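Local coordinates for protein beta-2-microglobulin (Ctenopharyngodon idella, PDB 5H5Z) that probably serves as the light chain of MHC class I, pairing with the heavy chain that presents peptides to the immune system, at residues H32-N43 against S76-M86. The protein carries 1 engineered substitution. Sequence-based numbering, arbitrary orientation.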
loop_
_atom_site.group_PDB
_atom_site.type_symbol
_atom_site.label_atom_id
_atom_site.label_comp_id
_atom_site.label_asym_id
_atom_site.label_seq_id
_atom_site.Cartn_x
_atom_site.Cartn_y
_atom_site.Cartn_z
ATOM N N HIS B 32 10.191 2.663 8.687
ATOM C CA HIS B 32 10.069 2.038 10.010
ATOM C C HIS B 32 10.927 2.859 10.970
ATOM O O HIS B 32 12.032 3.253 10.600
ATOM C CB HIS B 32 10.574 0.594 9.977
ATOM C CG HIS B 32 10.683 -0.043 11.332
ATOM N ND1 HIS B 32 9.609 -0.628 11.966
ATOM C CD2 HIS B 32 11.736 -0.177 12.175
ATOM C CE1 HIS B 32 9.994 -1.098 13.138
ATOM N NE2 HIS B 32 11.280 -0.836 13.290
ATOM N N PRO B 33 10.441 3.122 12.207
ATOM C CA PRO B 33 9.159 2.713 12.810
ATOM C C PRO B 33 7.948 3.502 12.269
ATOM O O PRO B 33 8.133 4.446 11.497
ATOM C CB PRO B 33 9.383 2.970 14.303
ATOM C CG PRO B 33 10.367 4.084 14.347
ATOM C CD PRO B 33 11.276 3.875 13.168
ATOM N N PRO B 34 6.721 3.113 12.672
ATOM C CA PRO B 34 5.494 3.626 12.038
ATOM C C PRO B 34 5.105 5.073 12.343
ATOM O O PRO B 34 4.435 5.698 11.516
ATOM C CB PRO B 34 4.408 2.672 12.544
ATOM C CG PRO B 34 4.935 2.136 13.831
ATOM C CD PRO B 34 6.424 2.054 13.657
ATOM N N ASP B 35 5.497 5.596 13.504
ATOM C CA ASP B 35 5.141 6.964 13.881
ATOM C C ASP B 35 5.711 7.964 12.887
ATOM O O ASP B 35 6.918 7.980 12.628
ATOM C CB ASP B 35 5.624 7.294 15.293
ATOM C CG ASP B 35 4.660 8.186 16.041
ATOM O OD1 ASP B 35 4.498 9.361 15.644
ATOM O OD2 ASP B 35 4.050 7.701 17.018
ATOM N N ILE B 36 4.832 8.790 12.329
ATOM C CA ILE B 36 5.209 9.713 11.259
ATOM C C ILE B 36 4.215 10.875 11.163
ATOM O O ILE B 36 3.052 10.747 11.561
ATOM C CB ILE B 36 5.329 8.965 9.903
ATOM C CG1 ILE B 36 6.159 9.767 8.891
ATOM C CG2 ILE B 36 3.954 8.589 9.349
ATOM C CD1 ILE B 36 6.816 8.909 7.828
ATOM N N SER B 37 4.695 12.006 10.648
ATOM C CA SER B 37 3.868 13.169 10.362
ATOM C C SER B 37 3.929 13.450 8.867
ATOM O O SER B 37 5.022 13.597 8.302
ATOM C CB SER B 37 4.382 14.387 11.142
ATOM O OG SER B 37 3.639 15.554 10.829
ATOM N N ILE B 38 2.762 13.515 8.226
ATOM C CA ILE B 38 2.678 13.884 6.811
ATOM C C ILE B 38 1.692 15.038 6.656
ATOM O O ILE B 38 0.567 14.971 7.158
ATOM C CB ILE B 38 2.231 12.700 5.915
ATOM C CG1 ILE B 38 3.113 11.463 6.139
ATOM C CG2 ILE B 38 2.240 13.113 4.445
ATOM C CD1 ILE B 38 2.497 10.169 5.646
ATOM N N GLU B 39 2.121 16.100 5.975
ATOM C CA GLU B 39 1.266 17.256 5.734
ATOM C C GLU B 39 1.403 17.718 4.293
ATOM O O GLU B 39 2.509 17.762 3.758
ATOM C CB GLU B 39 1.613 18.408 6.686
ATOM C CG GLU B 39 1.321 18.150 8.164
ATOM C CD GLU B 39 -0.157 17.969 8.491
ATOM O OE1 GLU B 39 -1.019 18.182 7.612
ATOM O OE2 GLU B 39 -0.462 17.609 9.647
ATOM N N LEU B 40 0.279 18.037 3.656
ATOM C CA LEU B 40 0.317 18.637 2.322
ATOM C C LEU B 40 0.271 20.154 2.465
ATOM O O LEU B 40 -0.475 20.680 3.297
ATOM C CB LEU B 40 -0.841 18.128 1.454
ATOM C CG LEU B 40 -0.888 16.619 1.182
ATOM C CD1 LEU B 40 -2.174 16.235 0.466
ATOM C CD2 LEU B 40 0.317 16.163 0.372
ATOM N N LEU B 41 1.069 20.855 1.661
ATOM C CA LEU B 41 1.191 22.306 1.779
ATOM C C LEU B 41 0.882 23.049 0.485
ATOM O O LEU B 41 1.250 22.602 -0.606
ATOM C CB LEU B 41 2.601 22.694 2.244
ATOM C CG LEU B 41 3.287 21.888 3.353
ATOM C CD1 LEU B 41 4.708 22.390 3.551
ATOM C CD2 LEU B 41 2.515 21.922 4.667
ATOM N N LYS B 42 0.197 24.181 0.628
ATOM C CA LYS B 42 0.009 25.130 -0.460
ATOM C C LYS B 42 0.740 26.405 -0.079
ATOM O O LYS B 42 0.412 27.030 0.933
ATOM C CB LYS B 42 -1.475 25.425 -0.689
ATOM C CG LYS B 42 -1.723 26.457 -1.781
ATOM C CD LYS B 42 -3.188 26.845 -1.891
ATOM C CE LYS B 42 -3.396 27.768 -3.084
ATOM N NZ LYS B 42 -4.793 28.271 -3.177
ATOM N N ASN B 43 1.728 26.781 -0.888
ATOM C CA ASN B 43 2.587 27.933 -0.604
ATOM C C ASN B 43 3.131 27.934 0.834
ATOM O O ASN B 43 3.183 28.973 1.495
ATOM C CB ASN B 43 1.862 29.246 -0.939
ATOM C CG ASN B 43 1.411 29.307 -2.388
ATOM O OD1 ASN B 43 2.138 28.899 -3.296
ATOM N ND2 ASN B 43 0.209 29.823 -2.613
ATOM N N SER B 76 0.825 30.513 -10.090
ATOM C CA SER B 76 1.530 31.191 -9.002
ATOM C C SER B 76 1.571 30.404 -7.687
ATOM O O SER B 76 2.077 30.905 -6.681
ATOM C CB SER B 76 0.939 32.588 -8.775
ATOM O OG SER B 76 -0.430 32.510 -8.419
ATOM N N ASP B 77 1.058 29.174 -7.700
ATOM C CA ASP B 77 0.959 28.371 -6.476
ATOM C C ASP B 77 1.930 27.192 -6.438
ATOM O O ASP B 77 2.091 26.475 -7.427
ATOM C CB ASP B 77 -0.476 27.872 -6.278
ATOM C CG ASP B 77 -1.464 29.002 -6.062
ATOM O OD1 ASP B 77 -1.147 29.934 -5.288
ATOM O OD2 ASP B 77 -2.559 28.959 -6.667
ATOM N N GLU B 78 2.564 27.006 -5.282
ATOM C CA GLU B 78 3.473 25.886 -5.043
ATOM C C GLU B 78 2.853 24.877 -4.081
ATOM O O GLU B 78 2.343 25.252 -3.023
ATOM C CB GLU B 78 4.805 26.385 -4.473
ATOM C CG GLU B 78 5.637 25.294 -3.809
ATOM C CD GLU B 78 6.680 25.839 -2.853
ATOM O OE1 GLU B 78 7.709 26.348 -3.332
ATOM O OE2 GLU B 78 6.478 25.748 -1.626
ATOM N N TYR B 79 2.919 23.601 -4.453
ATOM C CA TYR B 79 2.453 22.511 -3.597
ATOM C C TYR B 79 3.604 21.610 -3.188
ATOM O O TYR B 79 4.552 21.407 -3.954
ATOM C CB TYR B 79 1.338 21.718 -4.283
ATOM C CG TYR B 79 0.110 22.566 -4.516
ATOM C CD1 TYR B 79 -0.039 23.302 -5.693
ATOM C CD2 TYR B 79 -0.892 22.660 -3.548
ATOM C CE1 TYR B 79 -1.152 24.097 -5.900
ATOM C CE2 TYR B 79 -2.009 23.452 -3.750
ATOM C CZ TYR B 79 -2.131 24.169 -4.927
ATOM O OH TYR B 79 -3.233 24.959 -5.132
ATOM N N SER B 80 3.522 21.084 -1.968
ATOM C CA SER B 80 4.576 20.240 -1.423
ATOM C C SER B 80 4.048 19.291 -0.356
ATOM O O SER B 80 2.920 19.442 0.137
ATOM C CB SER B 80 5.740 21.091 -0.880
ATOM O OG SER B 80 5.323 21.942 0.171
ATOM N N CYS B 81 4.859 18.294 -0.027
ATOM C CA CYS B 81 4.532 17.348 1.024
ATOM C C CYS B 81 5.674 17.368 2.028
ATOM O O CYS B 81 6.837 17.161 1.659
ATOM C CB CYS B 81 4.336 15.946 0.437
ATOM S SG CYS B 81 3.995 14.641 1.639
ATOM N N ARG B 82 5.336 17.652 3.285
ATOM C CA ARG B 82 6.312 17.683 4.367
ATOM C C ARG B 82 6.155 16.464 5.257
ATOM O O ARG B 82 5.085 16.221 5.827
ATOM C CB ARG B 82 6.197 18.968 5.191
ATOM C CG ARG B 82 7.161 19.033 6.374
ATOM C CD ARG B 82 7.290 20.441 6.926
ATOM N NE ARG B 82 6.024 20.956 7.441
ATOM C CZ ARG B 82 5.645 22.231 7.376
ATOM N NH1 ARG B 82 6.424 23.143 6.801
ATOM N NH2 ARG B 82 4.472 22.597 7.878
ATOM N N VAL B 83 7.233 15.696 5.361
ATOM C CA VAL B 83 7.232 14.454 6.125
ATOM C C VAL B 83 8.225 14.535 7.286
ATOM O O VAL B 83 9.392 14.896 7.097
ATOM C CB VAL B 83 7.559 13.245 5.222
ATOM C CG1 VAL B 83 7.530 11.946 6.015
ATOM C CG2 VAL B 83 6.592 13.167 4.044
ATOM N N LYS B 84 7.744 14.209 8.485
ATOM C CA LYS B 84 8.574 14.185 9.684
ATOM C C LYS B 84 8.605 12.784 10.295
ATOM O O LYS B 84 7.611 12.312 10.858
ATOM C CB LYS B 84 8.094 15.227 10.703
ATOM C CG LYS B 84 8.149 16.656 10.180
ATOM C CD LYS B 84 7.622 17.662 11.188
ATOM C CE LYS B 84 7.565 19.052 10.570
ATOM N NZ LYS B 84 7.201 20.089 11.573
ATOM N N HIS B 85 9.756 12.128 10.160
ATOM C CA HIS B 85 9.967 10.772 10.663
ATOM C C HIS B 85 11.173 10.783 11.591
ATOM O O HIS B 85 12.228 11.313 11.231
ATOM C CB HIS B 85 10.201 9.812 9.496
ATOM C CG HIS B 85 10.279 8.370 9.891
ATOM N ND1 HIS B 85 11.395 7.596 9.660
ATOM C CD2 HIS B 85 9.374 7.556 10.485
ATOM C CE1 HIS B 85 11.178 6.369 10.099
ATOM N NE2 HIS B 85 9.958 6.319 10.604
ATOM N N MET B 86 11.014 10.194 12.777
ATOM C CA MET B 86 12.004 10.313 13.850
ATOM C C MET B 86 12.288 11.800 14.081
ATOM O O MET B 86 11.374 12.551 14.426
ATOM C CB MET B 86 13.286 9.529 13.522
ATOM C CG MET B 86 13.065 8.067 13.169
ATOM S SD MET B 86 12.404 7.111 14.549
ATOM C CE MET B 86 13.830 7.001 15.631
HETATM O O HOH W 1 4.884 16.734 8.651
#
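His85 points its imidazole edge into the turn that carries the cis peptide bond before Pro33. NE2 donates to Pro33 O at 2.8 Å, and the acceptor lies almost in the ring plane, while His32 O and Asp35 O approach the same rim at CE1 and CD2. Met86 CG lies over one face of the imidazole, toward its rim, and Ile36 CD1 touches His85 at CB. A leucine in place of His85 would probably leave the buried Pro33 carbonyl without its donor and the cis-proline turn less firmly tied to the strand.

From this end strands 36-42 and 79-85 run antiparallel, with paired backbone bonds at Ser37–Lys84, Glu39–Arg82 and Leu41–Ser80. On the inward side Ile36 CD1 meets Val83 CG1 at 3.6 Å, and Ile38 CG2, placed by its position anti to the backbone N, reaches Cys81 SG at 3.6 Å. On the other side Leu41 crosses Arg82 at about a right angle and sets CD1 over one face of the guanidinium, 3.8 Å from NH1, while a water bridges Ser37 OG and Arg82 O.

At the far end the extended Lys42 chain runs alongside Tyr79, Lys42 CG 3.6 Å from Tyr79 CE2. Asn43 closes the pairing with both ends of its amide: OD1 accepts from Glu78 N in a nearly straight bond (177°), though the N-H comes in tilted from the plane of the amide carbonyl, and ND2 donates to Asp77 OD1 at 3.0 Å, on the anti side but well out of the carboxylate plane.

With Cys81 disulfide-bonded to Cys26 of the facing sheet, this pairing is the central C–F strand pair of an immunoglobulin C1-set sandwich.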